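Local coordinates for protein exopolygalacturonase (Yersinia enterocolitica, PDB 2UVF) that probably cleaves galacturonic acid units from the ends of pectin-derived polygalacturonate chains, as a periplasmic family 28 glycoside hydrolase built on a parallel beta-helix, at residues L78-K92 with K109-K121. Residues are numbered along the deposited sequence; the frame is centred on the assembly and turned at random.
Sequences LGKASDNNDNFSPAK and KIVMQNFTVIGLK
A81, at the start of helix 81-88, sits with its CA 5.4 Å from the CA of F115 in strand 114-117; the helix then runs across that strand at 64°, the two axes 7.4 Å apart at their closest. Strand 78-80 passes the same strand at a greater spacing and in a roughly antiparallel sense, and the two belong to different sheets. N84 shows how one asparagine can join a helix to a strand's backbone. Its OD1 accepts from T116 N at 2.6 Å, nearly straight at 165° although the donor stands above the carbonyl plane, and its ND2 donates a hydrogen bond to T116 O, which lies close to the amide plane. The carboxamide therefore grips both backbone polar atoms of a single residue, and a water shared with T116 OG1 makes a second donor to OD1. Held in this way, the amide lies over one face of the F115 ring, the planes only 22° apart and ND2 3.6 Å above the ring centre. F115 reaches it with CG anti to the backbone N, while L78 CB touches its CZ and K80 O lies at its edge. The helix packs along an edge of a fibronectin type III-like beta-sandwich, where strand 114-117, paired with 53-58, ends one sheet and strand 76-80, with a classic beta bulge at L78 and G79 facing I71, ends the other. Beyond the ring, F88 receives T116 CG2 over one face and I118 CG2 obliquely. Toward the opposite end, A81 CB meets M112 CB at 3.6 Å, and the M112 sulfur touches both the N85 carboxamide and CD and CE of K92, whose NZ forms a salt bridge with D86. N85 ND2 donates to A81 O and, weakly, to N114 O.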
loop_
_atom_site.group_PDB
_atom_site.type_symbol
_atom_site.label_atom_id
_atom_site.label_comp_id
_atom_site.label_asym_id
_atom_site.label_seq_id
_atom_site.Cartn_x
_atom_site.Cartn_y
_atom_site.Cartn_z
ATOM N N LEU A 78 9.757 -15.980 23.783
ATOM C CA LEU A 78 8.515 -15.200 23.831
ATOM C C LEU A 78 7.390 -15.868 23.039
ATOM O O LEU A 78 6.198 -15.693 23.349
ATOM C CB LEU A 78 8.755 -13.759 23.340
ATOM C CG LEU A 78 9.701 -12.903 24.193
ATOM C CD1 LEU A 78 10.192 -11.691 23.423
ATOM C CD2 LEU A 78 9.039 -12.479 25.499
ATOM N N GLY A 79 7.771 -16.630 22.015
ATOM C CA GLY A 79 6.810 -17.342 21.179
ATOM C C GLY A 79 7.219 -17.493 19.724
ATOM O O GLY A 79 8.350 -17.191 19.349
ATOM N N LYS A 80 6.278 -17.957 18.903
ATOM C CA LYS A 80 6.521 -18.158 17.459
ATOM C C LYS A 80 5.869 -17.054 16.624
ATOM O O LYS A 80 4.784 -16.566 16.971
ATOM C CB LYS A 80 6.021 -19.537 17.011
ATOM C CG LYS A 80 6.532 -20.681 17.869
ATOM C CD LYS A 80 6.766 -21.940 17.076
ATOM C CE LYS A 80 5.611 -22.911 17.217
ATOM N NZ LYS A 80 6.058 -24.351 17.224
ATOM N N ALA A 81 6.530 -16.670 15.532
ATOM C CA ALA A 81 6.006 -15.657 14.598
ATOM C C ALA A 81 4.579 -15.958 14.140
ATOM O O ALA A 81 3.707 -15.082 14.196
ATOM C CB ALA A 81 6.937 -15.499 13.394
ATOM N N SER A 82 4.346 -17.211 13.728
ATOM C CA SER A 82 3.033 -17.700 13.275
ATOM C C SER A 82 1.899 -17.479 14.281
ATOM O O SER A 82 0.863 -16.906 13.924
ATOM C CB SER A 82 3.111 -19.184 12.917
ATOM O OG SER A 82 3.524 -19.951 14.042
ATOM N N ASP A 83 2.091 -17.938 15.523
ATOM C CA ASP A 83 1.085 -17.805 16.592
ATOM C C ASP A 83 0.911 -16.354 17.051
ATOM O O ASP A 83 -0.185 -15.930 17.422
ATOM C CB ASP A 83 1.426 -18.700 17.809
ATOM C CG ASP A 83 1.730 -20.167 17.425
ATOM O OD1 ASP A 83 0.977 -20.777 16.616
ATOM O OD2 ASP A 83 2.723 -20.716 17.965
ATOM N N ASN A 84 2.003 -15.602 17.040
ATOM C CA ASN A 84 1.939 -14.177 17.323
ATOM C C ASN A 84 1.089 -13.445 16.296
ATOM O O ASN A 84 0.142 -12.740 16.649
ATOM C CB ASN A 84 3.322 -13.567 17.364
ATOM C CG ASN A 84 3.295 -12.122 17.803
ATOM O OD1 ASN A 84 3.346 -11.195 16.975
ATOM N ND2 ASN A 84 3.216 -11.918 19.105
ATOM N N ASN A 85 1.409 -13.638 15.023
ATOM C CA ASN A 85 0.531 -13.141 13.949
ATOM C C ASN A 85 -0.957 -13.559 14.066
ATOM O O ASN A 85 -1.837 -12.744 13.780
ATOM C CB ASN A 85 1.129 -13.459 12.580
ATOM C CG ASN A 85 2.209 -12.453 12.158
ATOM O OD1 ASN A 85 1.958 -11.603 11.302
ATOM N ND2 ASN A 85 3.411 -12.547 12.757
ATOM N N ASP A 86 -1.255 -14.784 14.525
ATOM C CA ASP A 86 -2.664 -15.197 14.720
ATOM C C ASP A 86 -3.395 -14.252 15.686
ATOM O O ASP A 86 -4.571 -13.951 15.510
ATOM C CB ASP A 86 -2.795 -16.654 15.232
ATOM C CG ASP A 86 -2.365 -17.704 14.205
ATOM O OD1 ASP A 86 -2.415 -17.439 12.990
ATOM O OD2 ASP A 86 -1.986 -18.821 14.630
ATOM N N ASN A 87 -2.674 -13.790 16.703
ATOM C CA ASN A 87 -3.191 -12.865 17.721
ATOM C C ASN A 87 -3.294 -11.395 17.228
ATOM O O ASN A 87 -4.339 -10.746 17.398
ATOM C CB ASN A 87 -2.291 -12.996 18.974
ATOM C CG ASN A 87 -2.782 -12.194 20.183
ATOM O OD1 ASN A 87 -3.796 -11.489 20.137
ATOM N ND2 ASN A 87 -2.036 -12.306 21.294
ATOM N N PHE A 88 -2.225 -10.895 16.600
ATOM C CA PHE A 88 -2.108 -9.468 16.259
ATOM C C PHE A 88 -2.312 -9.025 14.790
ATOM O O PHE A 88 -2.626 -7.874 14.561
ATOM C CB PHE A 88 -0.785 -8.903 16.803
ATOM C CG PHE A 88 -0.592 -9.130 18.297
ATOM C CD1 PHE A 88 -1.368 -8.433 19.233
ATOM C CD2 PHE A 88 0.349 -10.047 18.755
ATOM C CE1 PHE A 88 -1.198 -8.643 20.611
ATOM C CE2 PHE A 88 0.530 -10.263 20.119
ATOM C CZ PHE A 88 -0.236 -9.564 21.052
ATOM N N SER A 89 -2.143 -9.909 13.807
ATOM C CA SER A 89 -2.290 -9.519 12.397
ATOM C C SER A 89 -3.722 -9.745 11.908
ATOM O O SER A 89 -4.242 -10.855 12.080
ATOM C CB SER A 89 -1.311 -10.316 11.538
ATOM O OG SER A 89 -1.692 -10.331 10.166
ATOM N N PRO A 90 -4.367 -8.698 11.321
ATOM C CA PRO A 90 -5.644 -8.874 10.638
ATOM C C PRO A 90 -5.547 -9.657 9.318
ATOM O O PRO A 90 -6.549 -10.239 8.886
ATOM C CB PRO A 90 -6.100 -7.427 10.349
ATOM C CG PRO A 90 -4.842 -6.666 10.230
ATOM C CD PRO A 90 -3.950 -7.283 11.304
ATOM N N ALA A 91 -4.372 -9.639 8.684
ATOM C CA ALA A 91 -4.125 -10.383 7.452
ATOM C C ALA A 91 -4.034 -11.897 7.654
ATOM O O ALA A 91 -4.459 -12.658 6.786
ATOM C CB ALA A 91 -2.858 -9.894 6.793
ATOM N N LYS A 92 -3.470 -12.320 8.779
ATOM C CA LYS A 92 -3.092 -13.707 9.016
ATOM C C LYS A 92 -4.204 -14.756 8.974
ATOM O O LYS A 92 -3.995 -15.801 8.386
ATOM C CB LYS A 92 -2.279 -13.842 10.315
ATOM C CG LYS A 92 -1.761 -15.243 10.612
ATOM C CD LYS A 92 -0.885 -15.801 9.499
ATOM C CE LYS A 92 -0.016 -16.944 10.009
ATOM N NZ LYS A 92 -0.619 -17.526 11.230
ATOM N N LYS A 109 4.323 -21.466 0.132
ATOM C CA LYS A 109 4.037 -21.189 1.539
ATOM C C LYS A 109 4.916 -20.054 2.060
ATOM O O LYS A 109 6.129 -20.185 2.170
ATOM C CB LYS A 109 4.203 -22.447 2.409
ATOM C CG LYS A 109 3.367 -23.671 1.961
ATOM C CD LYS A 109 4.081 -24.969 2.410
ATOM C CE LYS A 109 3.485 -26.238 1.780
ATOM N NZ LYS A 109 3.968 -26.466 0.382
ATOM N N ILE A 110 4.282 -18.938 2.397
ATOM C CA ILE A 110 4.987 -17.771 2.908
ATOM C C ILE A 110 5.409 -17.976 4.366
ATOM O O ILE A 110 4.869 -18.823 5.064
ATOM C CB ILE A 110 4.153 -16.473 2.705
ATOM C CG1 ILE A 110 2.888 -16.472 3.570
ATOM C CG2 ILE A 110 3.793 -16.296 1.219
ATOM C CD1 ILE A 110 2.250 -15.099 3.755
ATOM N N VAL A 111 6.388 -17.196 4.811
ATOM C CA VAL A 111 6.816 -17.207 6.199
ATOM C C VAL A 111 6.520 -15.854 6.853
ATOM O O VAL A 111 6.445 -14.827 6.172
ATOM C CB VAL A 111 8.319 -17.606 6.322
ATOM C CG1 VAL A 111 8.528 -19.079 5.867
ATOM C CG2 VAL A 111 9.242 -16.633 5.530
ATOM N N MET A 112 6.311 -15.855 8.167
ATOM C CA MET A 112 6.132 -14.599 8.918
ATOM C C MET A 112 7.475 -13.914 9.204
ATOM O O MET A 112 8.494 -14.584 9.391
ATOM C CB MET A 112 5.325 -14.820 10.201
ATOM C CG MET A 112 3.908 -15.388 9.979
ATOM S SD MET A 112 2.706 -14.248 9.187
ATOM C CE MET A 112 2.817 -14.748 7.483
ATOM N N GLN A 113 7.460 -12.576 9.206
ATOM C CA GLN A 113 8.660 -11.735 9.371
ATOM C C GLN A 113 8.403 -10.660 10.438
ATOM O O GLN A 113 9.142 -9.690 10.547
ATOM C CB GLN A 113 9.020 -11.060 8.054
ATOM C CG GLN A 113 9.455 -12.001 6.940
ATOM C CD GLN A 113 9.632 -11.292 5.619
ATOM O OE1 GLN A 113 8.921 -11.562 4.649
ATOM N NE2 GLN A 113 10.587 -10.382 5.569
ATOM N N ASN A 114 7.343 -10.835 11.217
ATOM C CA ASN A 114 6.983 -9.877 12.259
ATOM C C ASN A 114 6.505 -10.582 13.518
ATOM O O ASN A 114 5.941 -11.673 13.443
ATOM C CB ASN A 114 5.928 -8.865 11.763
ATOM C CG ASN A 114 4.537 -9.472 11.634
ATOM O OD1 ASN A 114 4.201 -10.049 10.593
ATOM N ND2 ASN A 114 3.711 -9.326 12.688
ATOM N N PHE A 115 6.738 -9.951 14.664
ATOM C CA PHE A 115 6.312 -10.461 15.969
ATOM C C PHE A 115 6.065 -9.259 16.886
ATOM O O PHE A 115 6.960 -8.451 17.101
ATOM C CB PHE A 115 7.400 -11.394 16.544
ATOM C CG PHE A 115 7.077 -11.995 17.901
ATOM C CD1 PHE A 115 6.580 -13.287 18.002
ATOM C CD2 PHE A 115 7.325 -11.291 19.076
ATOM C CE1 PHE A 115 6.293 -13.855 19.249
ATOM C CE2 PHE A 115 7.044 -11.855 20.324
ATOM C CZ PHE A 115 6.523 -13.134 20.405
ATOM N N THR A 116 4.845 -9.144 17.411
ATOM C CA THR A 116 4.472 -8.041 18.318
ATOM C C THR A 116 4.619 -8.382 19.821
ATOM O O THR A 116 3.871 -9.207 20.362
ATOM C CB THR A 116 3.033 -7.545 18.035
ATOM O OG1 THR A 116 2.900 -7.270 16.646
ATOM C CG2 THR A 116 2.721 -6.288 18.807
ATOM N N VAL A 117 5.567 -7.724 20.492
ATOM C CA VAL A 117 5.792 -7.951 21.924
ATOM C C VAL A 117 4.977 -6.996 22.801
ATOM O O VAL A 117 5.294 -5.803 22.864
ATOM C CB VAL A 117 7.281 -7.798 22.308
ATOM C CG1 VAL A 117 7.510 -8.301 23.731
ATOM C CG2 VAL A 117 8.205 -8.527 21.319
ATOM N N ILE A 118 3.961 -7.519 23.500
ATOM C CA ILE A 118 3.126 -6.699 24.398
ATOM C C ILE A 118 3.374 -6.955 25.904
ATOM O O ILE A 118 4.240 -7.759 26.279
ATOM C CB ILE A 118 1.592 -6.802 24.063
ATOM C CG1 ILE A 118 0.995 -8.129 24.545
ATOM C CG2 ILE A 118 1.340 -6.563 22.559
ATOM C CD1 ILE A 118 -0.484 -8.066 24.881
ATOM N N GLY A 119 2.615 -6.256 26.753
ATOM C CA GLY A 119 2.655 -6.461 28.203
ATOM C C GLY A 119 3.961 -6.026 28.848
ATOM O O GLY A 119 4.414 -6.638 29.814
ATOM N N LEU A 120 4.566 -4.980 28.288
ATOM C CA LEU A 120 5.827 -4.427 28.779
ATOM C C LEU A 120 5.529 -3.252 29.716
ATOM O O LEU A 120 4.363 -2.895 29.932
ATOM C CB LEU A 120 6.705 -3.975 27.605
ATOM C CG LEU A 120 7.639 -4.889 26.789
ATOM C CD1 LEU A 120 7.292 -6.374 26.831
ATOM C CD2 LEU A 120 7.693 -4.382 25.349
ATOM N N LYS A 121 6.583 -2.669 30.282
ATOM C CA LYS A 121 6.446 -1.545 31.213
ATOM C C LYS A 121 7.063 -0.282 30.619
ATOM O O LYS A 121 7.983 -0.382 29.792
ATOM C CB LYS A 121 7.109 -1.882 32.549
ATOM C CG LYS A 121 6.324 -2.878 33.416
ATOM C CD LYS A 121 7.258 -3.928 34.040
ATOM C CE LYS A 121 8.604 -3.319 34.483
ATOM N NZ LYS A 121 9.532 -4.344 35.041
HETATM O O HOH W 1 2.261 -9.645 14.878
#